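Local coordinates for transcriptional regulator I2 (Pseudomonas fluorescens A506, PDB 4MO7), which acts as a Crohn's disease-associated superantigen and, as a TetR-family protein, probably also regulates transcription by binding DNA, at residues A[49-52]-A[53-56]; A[148-151]-A[152-156]; A[173-176]-A[177-181]; A[182-185]-A[186-189]; A[194-197]-A[198-201]. All blocks are in the same frame, centred on the assembly; numbering follows the deposited sequence. Where two conformers were deposited one is given.

Contact 1 of 5, residues A[49-52]-A[53-56]; sequences RTTV and RDLA
Thr51 turns OG1 between its own backbone N and carbonyl carbon (chi1 77°), and Asp54 folds CG back beside its backbone N (chi1 -67°). The two side chains therefore meet over the first turn of a helix. Thr51 OG1 accepts from Asp54 N at 2.9 Å in an almost straight bond (175°). In return, Thr51 N donates to Asp54 OD2 at 3.2 Å, although the position of that oxygen is less certain. This is a capping box with Thr51 as the N-cap of helix 52-59. In TetR-family regulators such a helix opens the helix-turn-helix of the DNA-binding domain, and it probably does so here. The main-chain bonds begin with Leu55 N to Thr51 O at 3.1 Å. A water donates to Arg49 O at 2.7 Å and also to Asp54 OD2. The same carboxylate oxygen is placed to pair with Lys45 of helix 30-45, with the same doubt about its position. Thr50 crosses Asp54 at a slant, with Thr50 CG2 4.2 Å from Asp54 CB. Thr50 OG1 is hydrogen-bonded to Gly46 O, and its side chain packs on Leu41 and Phe42. Leu55 packs on Leu34 of helix 30-45, while Val52 meets Ile66 and Phe67.

Contact 2 of 5, residues A[148-151]-A[152-156]; sequences DVYE and QIWLQ
The long helix 137-163 of the TetR-type C-terminal domain carries this contact, in which Tyr150 and Trp154 sit one turn apart. Their rings lie side by side and point the same way. The nearest approach is Tyr150 CE1 to Trp154 NE1, 3.4 Å, with CE1 near the plane of the indole at its edge. The ring planes are inclined at 51°, so the pair is oblique. Tyr150 holds CG opposite its backbone N (chi1 175°), which carries its ring along the helix toward the next turn. Trp154 holds its CG beside N (chi1 -82°), which swings the indole back toward the preceding turn, where CD1 and NE1 meet Tyr150. Tyr150 OH is hydrogen-bonded to Glu113, which fixes the phenol end. Arg175 of helix 171-183 makes a cation-pi contact with Trp154.

Glu151 bends at chi2 and brings OE2 to the edge of the Tyr150 ring, in its plane. Its carboxylate forms salt bridges with Arg147 and with Arg175, so the charge is shared between two arginines. The aromatic pair and this acid thus bind helix 137-163 to helix 171-183.

The outer face, with Asp148 and Gln152, is looser. Main-chain bonds run beneath, with Gln152 N to Asp148 O at 2.9 Å. Trp154 N to Tyr150 O is weak, at 3.4 Å. Leu155 N donates to Glu151 O at 2.9 Å, and Leu155 CG rests 3.3 Å from that same oxygen.

Contact 3 of 5, residues A[173-176]-A[177-181]; sequences ITRR and FLTGA
Arg175 O is gripped twice by Thr179, from its backbone N and from its hydroxyl OG1, each at 2.8 Å. The N-H comes nearly along the C=O axis. The hydroxyl comes from above the carbonyl plane, 43° out of it. This lies on helix 171-183 of the TetR-type C-terminal domain, whose late helices typically build the dimer interface. Here too the helix faces the second subunit.

Thr179 keeps OG1 beside its backbone N (chi1 -62°), which lets the hydroxyl reach back one turn. Its proton goes to Arg175 O. Thr179 OG1 also lies over one face of the Arg175 guanidinium, 3.2 Å from Arg175 CZ and above the centre of the group. Arg175 NE and NH2 are near the hydroxyl, but their angles are poor for hydrogen bonds. The oxygen over the face would probably favour the positive charge. The arginine bends at chi2 to lie across Thr179. Its NE forms a salt bridge with Glu151 and its NH2 one with Glu113, and these fix the rotation of the flat group.

On another side of the helix, Ile173 CG2 sits over a face of the Phe177 ring. It makes a CH-pi contact 3.9 Å from the ring centroid, 27° off the normal. The methyl is displaced toward the rim, with Ile173 CG2 3.5 Å from Phe177 CE2. Phe177 packs on Met207 of the second subunit, and Thr179 on Trp184 of the second subunit. The backbone bond Phe177 N to Ile173 O measures 2.9 Å, whereas Gly180 N to Arg176 O is longer, 3.3 Å.

Contact 4 of 5, residues A[182-185]-A[186-189]; sequences LSWT and TTWF
Thr185 and Trp188 make the tight side of this contact. The indole crosses Thr185 at a slant, with Trp188 NE1 3.4 Å from Thr185 CA and Trp188 CZ2 3.9 Å from Thr185 CG2. Thr185 O lies over one face of the indole, toward its rim, and accepts two backbone bonds. Phe189 N reaches it at 2.9 Å, and Trp188 N comes from well above the carbonyl plane. Thr185 OG1 donates to Leu182 O at 2.7 Å, in the carbonyl plane. This buried hydroxyl is thereby satisfied. Trp188 and Phe189 both pack on Leu200 of helix 197-208.

The solvent side carries Thr186 and Thr187. Thr186 holds Ser183 O only weakly. Thr187 is better fixed: Trp184 O accepts from its OG1 at 2.8 Å and from its N at 2.9 Å. With OG1 turned back between N and the carbonyl carbon (chi1 72°), Thr187 lies over one face of Trp184. Its CG2 makes a CH-pi contact 4.0 Å from the centroid of the six-membered ring, 13° off the normal. Trp184 CD1 and Trp188 CD1 approach to 3.7 Å, with the rings oblique. Trp184 also packs on Gly180 of the second subunit, and Trp188 on Arg176 of the second subunit. The backbone bonds of Thr187 and Trp188, and the weak one of Thr186, reach carbonyls three residues back, as in 3-10 turns, here leading from helix 171-183 into a loop at the dimer interface.

Contact 5 of 5, residues A[194-197]-A[198-201]; sequences SLTL and EELA
Thr196 and Glu199 exchange two hydrogen bonds that make a capping box at the start of helix 197-208. Thr196 OG1, turned between its backbone N and carbonyl carbon (chi1 69°), accepts from Glu199 N at 3.1 Å. Glu199 OE1 accepts from Thr196 N, also at 3.1 Å and nearly straight (172°). The N-H meets that oxygen from above the carboxylate plane, 43° out of it. The extended glutamate chain runs back past the threonine, and Glu199 CG lies 3.3 Å from Thr196 OG1. Main-chain bonds follow, with Leu200 N to Thr196 O at 2.9 Å and Ala201 N to Leu197 O at 2.8 Å.

The apolar contacts straddle the cap. Leu195 CD2 meets Leu200 CD1 at 4.0 Å, the placement of a hydrophobic staple. Leu195 CD1 also touches Glu199 CB at 3.7 Å. Leu195 packs on Phe189, and Leu200 on Phe177 of the second subunit.

In charge terms, Glu198 forms a salt bridge with Arg111. Two carboxylates in the first turn, Glu198 and Glu199, would probably interact favourably with the positive end of the helix dipole, so polar, apolar and electrostatic terms all mark the helix start.

Contacts 1 and 5 are both capping boxes at helix starts, one with an aspartate and one with a glutamate, and contact 5 adds an apolar staple. Their centres lie about 39 Å apart, contact 1 in the part that probably binds DNA and contact 5 in the C-terminal domain. Contacts 2 and 3 lie within successive helices and touch through salt bridges and aromatic packing. Contact 3 is the most buried, with no exposed residue; contacts 1, 2, 4 and 5 each mix buried with exposed residues. Contact 4 continues the helix of contact 3 and packs against contact 5 through Trp188 and Phe189. Contacts 3, 4 and 5 reach the second subunit, whereas contacts 1 and 2 do not.

Contact 1 of 5, residues A[49-52]-A[53-56]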
# COMPACT_ATOMS: atom_id res chain seq x y z
N ARG A 49 -23.84 -5.73 10.62
CA ARG A 49 -24.81 -5.19 11.59
C ARG A 49 -26.05 -4.62 10.93
O ARG A 49 -27.02 -4.31 11.61
CB ARG A 49 -24.17 -4.14 12.48
CG ARG A 49 -22.69 -4.31 12.60
CD ARG A 49 -22.19 -4.33 14.03
NE ARG A 49 -21.18 -3.29 14.27
CZ ARG A 49 -20.01 -3.20 13.65
NH1 ARG A 49 -19.65 -4.09 12.73
NH2 ARG A 49 -19.17 -2.21 13.95
N THR A 50 -26.04 -4.50 9.60
CA THR A 50 -27.22 -4.03 8.90
C THR A 50 -28.20 -5.17 8.66
O THR A 50 -27.98 -6.06 7.83
CB THR A 50 -26.88 -3.33 7.55
OG1 THR A 50 -26.02 -2.23 7.82
CG2 THR A 50 -28.15 -2.84 6.90
N THR A 51 -29.31 -5.17 9.38
CA THR A 51 -30.27 -6.23 9.17
C THR A 51 -31.19 -5.97 8.00
O THR A 51 -31.30 -4.85 7.46
CB THR A 51 -31.13 -6.51 10.43
OG1 THR A 51 -32.12 -5.47 10.53
CG2 THR A 51 -30.27 -6.52 11.69
N VAL A 52 -31.86 -7.03 7.57
CA VAL A 52 -32.85 -6.95 6.54
C VAL A 52 -33.98 -6.04 7.05
O VAL A 52 -34.64 -5.33 6.27
CB VAL A 52 -33.36 -8.35 6.18
CG1 VAL A 52 -34.66 -8.29 5.40
CG2 VAL A 52 -32.29 -9.08 5.36
N ARG A 53 -34.17 -6.01 8.37
CA ARG A 53 -35.19 -5.16 8.94
C ARG A 53 -34.79 -3.69 8.76
O ARG A 53 -35.58 -2.89 8.22
CB ARG A 53 -35.43 -5.49 10.42
CG ARG A 53 -36.44 -4.56 11.08
CD ARG A 53 -36.99 -5.14 12.36
NE ARG A 53 -38.07 -4.32 12.91
CZ ARG A 53 -39.36 -4.55 12.70
NH1 ARG A 53 -39.75 -5.57 11.94
NH2 ARG A 53 -40.27 -3.75 13.24
N ASP A 54 -33.56 -3.36 9.18
CA ASP A 54 -32.96 -2.04 8.96
C ASP A 54 -33.13 -1.51 7.52
O ASP A 54 -33.54 -0.37 7.34
CB ASP A 54 -31.47 -2.08 9.34
CG ASP A 54 -31.26 -2.27 10.82
OD1 ASP A 54 -32.20 -1.97 11.59
OD2 ASP A 54 -30.14 -2.69 11.22
N LEU A 55 -32.83 -2.32 6.50
CA LEU A 55 -32.93 -1.83 5.13
C LEU A 55 -34.38 -1.56 4.75
O LEU A 55 -34.67 -0.62 4.03
CB LEU A 55 -32.28 -2.80 4.14
CG LEU A 55 -32.07 -2.32 2.70
CD1 LEU A 55 -31.52 -0.90 2.68
CD2 LEU A 55 -31.13 -3.26 1.99
N ALA A 56 -35.30 -2.38 5.26
CA ALA A 56 -36.68 -2.28 4.86
C ALA A 56 -37.25 -1.03 5.51
O ALA A 56 -37.99 -0.28 4.86
CB ALA A 56 -37.45 -3.53 5.28
O HOH W 1 -28.77 -3.73 13.62

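Contact 2 of 5, residues A[148-151]-A[152-156]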
# COMPACT_ATOMS: atom_id res chain seq x y z
N ASP A 148 -11.54 -5.57 -13.84
CA ASP A 148 -10.75 -5.92 -15.02
C ASP A 148 -10.93 -4.87 -16.09
O ASP A 148 -9.93 -4.44 -16.71
CB ASP A 148 -11.18 -7.30 -15.59
CG ASP A 148 -10.27 -7.80 -16.69
OD1 ASP A 148 -9.06 -7.50 -16.65
OD2 ASP A 148 -10.75 -8.53 -17.58
N VAL A 149 -12.17 -4.46 -16.33
CA VAL A 149 -12.49 -3.45 -17.37
C VAL A 149 -11.83 -2.11 -17.03
O VAL A 149 -11.26 -1.41 -17.91
CB VAL A 149 -13.99 -3.28 -17.52
CG1 VAL A 149 -14.30 -2.11 -18.39
CG2 VAL A 149 -14.59 -4.60 -18.10
N TYR A 150 -11.88 -1.77 -15.73
CA TYR A 150 -11.24 -0.54 -15.23
C TYR A 150 -9.78 -0.59 -15.54
O TYR A 150 -9.20 0.37 -16.03
CB TYR A 150 -11.47 -0.47 -13.72
CG TYR A 150 -10.80 0.68 -12.98
CD1 TYR A 150 -9.50 0.57 -12.50
CD2 TYR A 150 -11.52 1.83 -12.69
CE1 TYR A 150 -8.90 1.64 -11.75
CE2 TYR A 150 -10.96 2.87 -11.95
CZ TYR A 150 -9.66 2.77 -11.53
OH TYR A 150 -9.15 3.86 -10.85
N GLU A 151 -9.16 -1.74 -15.29
CA GLU A 151 -7.72 -1.84 -15.52
C GLU A 151 -7.39 -1.77 -16.98
O GLU A 151 -6.31 -1.30 -17.35
CB GLU A 151 -7.08 -3.07 -14.89
CG GLU A 151 -7.07 -3.09 -13.35
CD GLU A 151 -6.17 -2.00 -12.78
OE1 GLU A 151 -5.08 -1.76 -13.38
OE2 GLU A 151 -6.61 -1.38 -11.77
N GLN A 152 -8.26 -2.32 -17.84
CA GLN A 152 -7.99 -2.26 -19.27
C GLN A 152 -7.99 -0.82 -19.78
O GLN A 152 -7.25 -0.49 -20.68
CB GLN A 152 -9.02 -3.14 -20.05
CG GLN A 152 -8.81 -4.61 -19.66
CD GLN A 152 -9.52 -5.56 -20.62
OE1 GLN A 152 -10.51 -5.15 -21.23
NE2 GLN A 152 -9.00 -6.80 -20.78
N ILE A 153 -8.76 0.07 -19.17
CA ILE A 153 -8.71 1.50 -19.58
C ILE A 153 -7.31 2.08 -19.26
O ILE A 153 -6.67 2.75 -20.11
CB ILE A 153 -9.77 2.32 -18.83
CG1 ILE A 153 -11.19 1.96 -19.31
CG2 ILE A 153 -9.56 3.81 -19.10
CD1 ILE A 153 -12.18 2.68 -18.40
N TRP A 154 -6.81 1.78 -18.06
CA TRP A 154 -5.44 2.16 -17.70
C TRP A 154 -4.41 1.61 -18.65
O TRP A 154 -3.49 2.33 -19.14
CB TRP A 154 -5.06 1.70 -16.32
CG TRP A 154 -5.51 2.57 -15.22
CD1 TRP A 154 -6.66 2.49 -14.45
CD2 TRP A 154 -4.80 3.72 -14.75
NE1 TRP A 154 -6.69 3.51 -13.51
CE2 TRP A 154 -5.55 4.28 -13.68
CE3 TRP A 154 -3.60 4.33 -15.16
CZ2 TRP A 154 -5.12 5.43 -12.99
CZ3 TRP A 154 -3.16 5.44 -14.45
CH2 TRP A 154 -3.94 5.98 -13.38
N LEU A 155 -4.57 0.33 -19.00
CA LEU A 155 -3.59 -0.26 -19.89
C LEU A 155 -3.68 0.35 -21.29
O LEU A 155 -2.68 0.56 -21.94
CB LEU A 155 -3.73 -1.80 -19.98
CG LEU A 155 -3.54 -2.47 -18.62
CD1 LEU A 155 -3.91 -4.00 -18.67
CD2 LEU A 155 -2.09 -2.29 -18.10
N GLN A 156 -4.87 0.64 -21.78
CA GLN A 156 -5.00 1.35 -23.08
C GLN A 156 -4.25 2.68 -23.09
O GLN A 156 -3.43 2.93 -23.97
CB GLN A 156 -6.48 1.58 -23.40
CG GLN A 156 -6.80 2.49 -24.61
CD GLN A 156 -6.37 1.85 -25.93
OE1 GLN A 156 -6.34 0.60 -26.07
NE2 GLN A 156 -6.03 2.71 -26.91

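Contact 3 of 5, residues A[173-176]-A[177-181]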
# COMPACT_ATOMS: atom_id res chain seq x y z
N ILE A 173 3.91 -3.21 -15.64
CA ILE A 173 4.63 -3.03 -14.36
C ILE A 173 4.49 -1.55 -13.95
O ILE A 173 4.30 -1.24 -12.77
CB ILE A 173 6.12 -3.47 -14.44
CG1 ILE A 173 6.21 -5.01 -14.70
CG2 ILE A 173 6.86 -3.07 -13.10
CD1 ILE A 173 5.10 -5.83 -14.13
N THR A 174 4.51 -0.66 -14.94
CA THR A 174 4.31 0.78 -14.65
C THR A 174 2.95 0.92 -13.96
O THR A 174 2.79 1.66 -12.96
CB THR A 174 4.35 1.62 -15.91
OG1 THR A 174 5.67 1.57 -16.45
CG2 THR A 174 4.02 3.08 -15.60
N ARG A 175 1.93 0.19 -14.46
CA ARG A 175 0.62 0.32 -13.80
C ARG A 175 0.63 -0.25 -12.36
O ARG A 175 0.08 0.38 -11.44
CB ARG A 175 -0.46 -0.36 -14.65
CG ARG A 175 -1.85 -0.48 -13.96
CD ARG A 175 -2.42 0.94 -13.59
NE ARG A 175 -3.67 0.69 -12.81
CZ ARG A 175 -4.21 1.54 -11.93
NH1 ARG A 175 -3.60 2.71 -11.66
NH2 ARG A 175 -5.28 1.16 -11.25
N ARG A 176 1.31 -1.39 -12.15
CA ARG A 176 1.41 -1.97 -10.80
C ARG A 176 2.10 -0.97 -9.83
O ARG A 176 1.68 -0.84 -8.70
CB ARG A 176 2.26 -3.20 -10.82
CG ARG A 176 1.78 -4.32 -11.78
CD ARG A 176 0.65 -5.00 -11.16
NE ARG A 176 0.43 -6.30 -11.83
CZ ARG A 176 -0.42 -7.21 -11.36
NH1 ARG A 176 -0.59 -8.37 -11.98
NH2 ARG A 176 -1.09 -6.94 -10.26
N PHE A 177 3.14 -0.27 -10.29
CA PHE A 177 3.86 0.67 -9.38
C PHE A 177 2.94 1.86 -9.13
O PHE A 177 2.84 2.36 -8.02
CB PHE A 177 5.12 1.21 -10.10
CG PHE A 177 6.33 0.24 -10.12
CD1 PHE A 177 6.56 -0.68 -9.13
CD2 PHE A 177 7.23 0.31 -11.18
CE1 PHE A 177 7.72 -1.57 -9.18
CE2 PHE A 177 8.36 -0.51 -11.26
CZ PHE A 177 8.60 -1.47 -10.28
N LEU A 178 2.29 2.36 -10.17
CA LEU A 178 1.39 3.51 -10.00
C LEU A 178 0.19 3.20 -9.10
O LEU A 178 -0.23 4.02 -8.25
CB LEU A 178 0.94 4.03 -11.40
CG LEU A 178 0.28 5.40 -11.49
CD1 LEU A 178 1.19 6.53 -10.94
CD2 LEU A 178 -0.11 5.65 -12.96
N THR A 179 -0.30 1.96 -9.19
CA THR A 179 -1.39 1.51 -8.30
C THR A 179 -0.94 1.68 -6.84
O THR A 179 -1.68 2.24 -6.03
CB THR A 179 -1.79 0.05 -8.57
OG1 THR A 179 -2.27 -0.04 -9.92
CG2 THR A 179 -2.95 -0.28 -7.69
N GLY A 180 0.26 1.20 -6.53
CA GLY A 180 0.77 1.27 -5.17
C GLY A 180 1.08 2.70 -4.75
O GLY A 180 0.85 3.10 -3.57
N ALA A 181 1.63 3.48 -5.67
CA ALA A 181 2.01 4.86 -5.32
C ALA A 181 0.79 5.69 -5.02
O ALA A 181 0.81 6.50 -4.09
CB ALA A 181 2.83 5.51 -6.49

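Contact 4 of 5, residues A[182-185]-A[186-189]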
# COMPACT_ATOMS: atom_id res chain seq x y z
N LEU A 182 -0.27 5.51 -5.81
CA LEU A 182 -1.51 6.30 -5.58
C LEU A 182 -2.26 5.83 -4.34
O LEU A 182 -2.74 6.66 -3.54
CB LEU A 182 -2.45 6.25 -6.83
CG LEU A 182 -1.82 6.86 -8.09
CD1 LEU A 182 -2.83 7.01 -9.26
CD2 LEU A 182 -1.26 8.30 -7.85
N SER A 183 -2.34 4.51 -4.16
CA SER A 183 -3.08 3.96 -3.01
C SER A 183 -2.48 4.43 -1.68
O SER A 183 -3.18 4.75 -0.72
CB SER A 183 -3.08 2.43 -3.07
OG SER A 183 -3.82 1.95 -1.98
N TRP A 184 -1.16 4.48 -1.66
CA TRP A 184 -0.42 4.81 -0.44
C TRP A 184 -0.64 6.24 0.02
O TRP A 184 -0.31 6.57 1.18
CB TRP A 184 1.08 4.60 -0.70
CG TRP A 184 2.00 4.75 0.45
CD1 TRP A 184 2.90 5.82 0.70
CD2 TRP A 184 2.15 3.86 1.57
NE1 TRP A 184 3.57 5.59 1.89
CE2 TRP A 184 3.15 4.40 2.42
CE3 TRP A 184 1.59 2.62 1.89
CZ2 TRP A 184 3.56 3.74 3.58
CZ3 TRP A 184 1.98 1.99 3.07
CH2 TRP A 184 2.97 2.55 3.89
N THR A 185 -1.18 7.08 -0.87
CA THR A 185 -1.39 8.50 -0.56
C THR A 185 -2.37 8.65 0.63
O THR A 185 -2.34 9.68 1.30
CB THR A 185 -1.81 9.41 -1.72
OG1 THR A 185 -3.06 9.02 -2.23
CG2 THR A 185 -0.82 9.39 -2.87
N THR A 186 -3.22 7.66 0.87
CA THR A 186 -4.13 7.72 2.04
C THR A 186 -3.37 7.81 3.36
O THR A 186 -3.92 8.29 4.36
CB THR A 186 -5.05 6.48 2.14
OG1 THR A 186 -4.26 5.31 2.36
CG2 THR A 186 -5.84 6.31 0.86
N THR A 187 -2.12 7.34 3.37
CA THR A 187 -1.36 7.27 4.63
C THR A 187 -0.69 8.60 4.97
O THR A 187 -0.21 8.80 6.09
CB THR A 187 -0.28 6.15 4.63
OG1 THR A 187 0.81 6.52 3.77
CG2 THR A 187 -0.86 4.82 4.14
N TRP A 188 -0.64 9.52 4.00
CA TRP A 188 0.13 10.73 4.22
C TRP A 188 -0.46 12.03 3.68
O TRP A 188 0.01 13.08 4.10
CB TRP A 188 1.57 10.56 3.69
CG TRP A 188 1.67 10.38 2.18
CD1 TRP A 188 1.72 9.19 1.50
CD2 TRP A 188 1.78 11.42 1.20
NE1 TRP A 188 1.80 9.44 0.14
CE2 TRP A 188 1.88 10.80 -0.06
CE3 TRP A 188 1.83 12.82 1.28
CZ2 TRP A 188 2.05 11.53 -1.25
CZ3 TRP A 188 1.96 13.54 0.10
CH2 TRP A 188 2.06 12.89 -1.16
N PHE A 189 -1.45 11.99 2.77
CA PHE A 189 -1.86 13.22 2.06
C PHE A 189 -2.47 14.23 3.02
O PHE A 189 -2.24 15.43 2.88
CB PHE A 189 -2.82 12.91 0.89
CG PHE A 189 -3.33 14.13 0.12
CD1 PHE A 189 -2.48 14.88 -0.66
CD2 PHE A 189 -4.65 14.49 0.18
CE1 PHE A 189 -2.94 15.96 -1.37
CE2 PHE A 189 -5.10 15.59 -0.49
CZ PHE A 189 -4.25 16.32 -1.29

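Contact 5 of 5, residues A[194-197]-A[198-201]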
# COMPACT_ATOMS: atom_id res chain seq x y z
N SER A 194 -1.18 21.50 2.93
CA SER A 194 -1.36 22.52 1.90
C SER A 194 -1.28 21.98 0.44
O SER A 194 -1.39 22.75 -0.53
CB SER A 194 -0.27 23.56 2.09
OG SER A 194 1.00 22.97 1.82
N LEU A 195 -1.08 20.67 0.28
CA LEU A 195 -1.01 20.07 -1.05
C LEU A 195 -2.44 19.72 -1.49
O LEU A 195 -3.20 19.09 -0.72
CB LEU A 195 -0.15 18.81 -1.00
CG LEU A 195 0.20 18.07 -2.28
CD1 LEU A 195 1.13 18.89 -3.16
CD2 LEU A 195 0.85 16.73 -1.88
N THR A 196 -2.82 20.17 -2.68
CA THR A 196 -4.17 19.86 -3.15
C THR A 196 -4.13 18.58 -3.97
O THR A 196 -3.05 18.14 -4.36
CB THR A 196 -4.71 20.93 -4.06
OG1 THR A 196 -3.98 20.90 -5.27
CG2 THR A 196 -4.53 22.33 -3.40
N LEU A 197 -5.29 18.01 -4.25
CA LEU A 197 -5.32 16.74 -4.97
C LEU A 197 -4.87 16.95 -6.39
O LEU A 197 -4.22 16.08 -7.02
CB LEU A 197 -6.74 16.16 -4.95
CG LEU A 197 -6.65 14.70 -5.37
CD1 LEU A 197 -7.32 13.81 -4.32
CD2 LEU A 197 -7.22 14.51 -6.78
N GLU A 198 -5.21 18.09 -6.97
CA GLU A 198 -4.73 18.36 -8.30
C GLU A 198 -3.19 18.45 -8.35
O GLU A 198 -2.54 17.97 -9.29
CB GLU A 198 -5.35 19.65 -8.85
CG GLU A 198 -4.99 19.92 -10.31
CD GLU A 198 -5.63 18.92 -11.30
OE1 GLU A 198 -6.62 18.24 -10.92
OE2 GLU A 198 -5.16 18.82 -12.47
N GLU A 199 -2.59 19.10 -7.37
CA GLU A 199 -1.13 19.17 -7.31
C GLU A 199 -0.53 17.78 -7.13
O GLU A 199 0.49 17.46 -7.75
CB GLU A 199 -0.72 20.09 -6.17
CG GLU A 199 -1.00 21.54 -6.56
CD GLU A 199 -0.90 22.50 -5.37
OE1 GLU A 199 -0.81 22.02 -4.22
OE2 GLU A 199 -0.94 23.73 -5.58
N LEU A 200 -1.17 16.97 -6.29
CA LEU A 200 -0.73 15.57 -6.08
C LEU A 200 -0.77 14.79 -7.41
O LEU A 200 0.17 14.06 -7.76
CB LEU A 200 -1.61 14.91 -5.01
CG LEU A 200 -1.25 13.47 -4.60
CD1 LEU A 200 0.15 13.39 -3.92
CD2 LEU A 200 -2.33 12.87 -3.70
N ALA A 201 -1.86 14.97 -8.16
CA ALA A 201 -2.01 14.27 -9.46
C ALA A 201 -0.93 14.74 -10.44
O ALA A 201 -0.35 13.94 -11.16
CB ALA A 201 -3.45 14.52 -10.03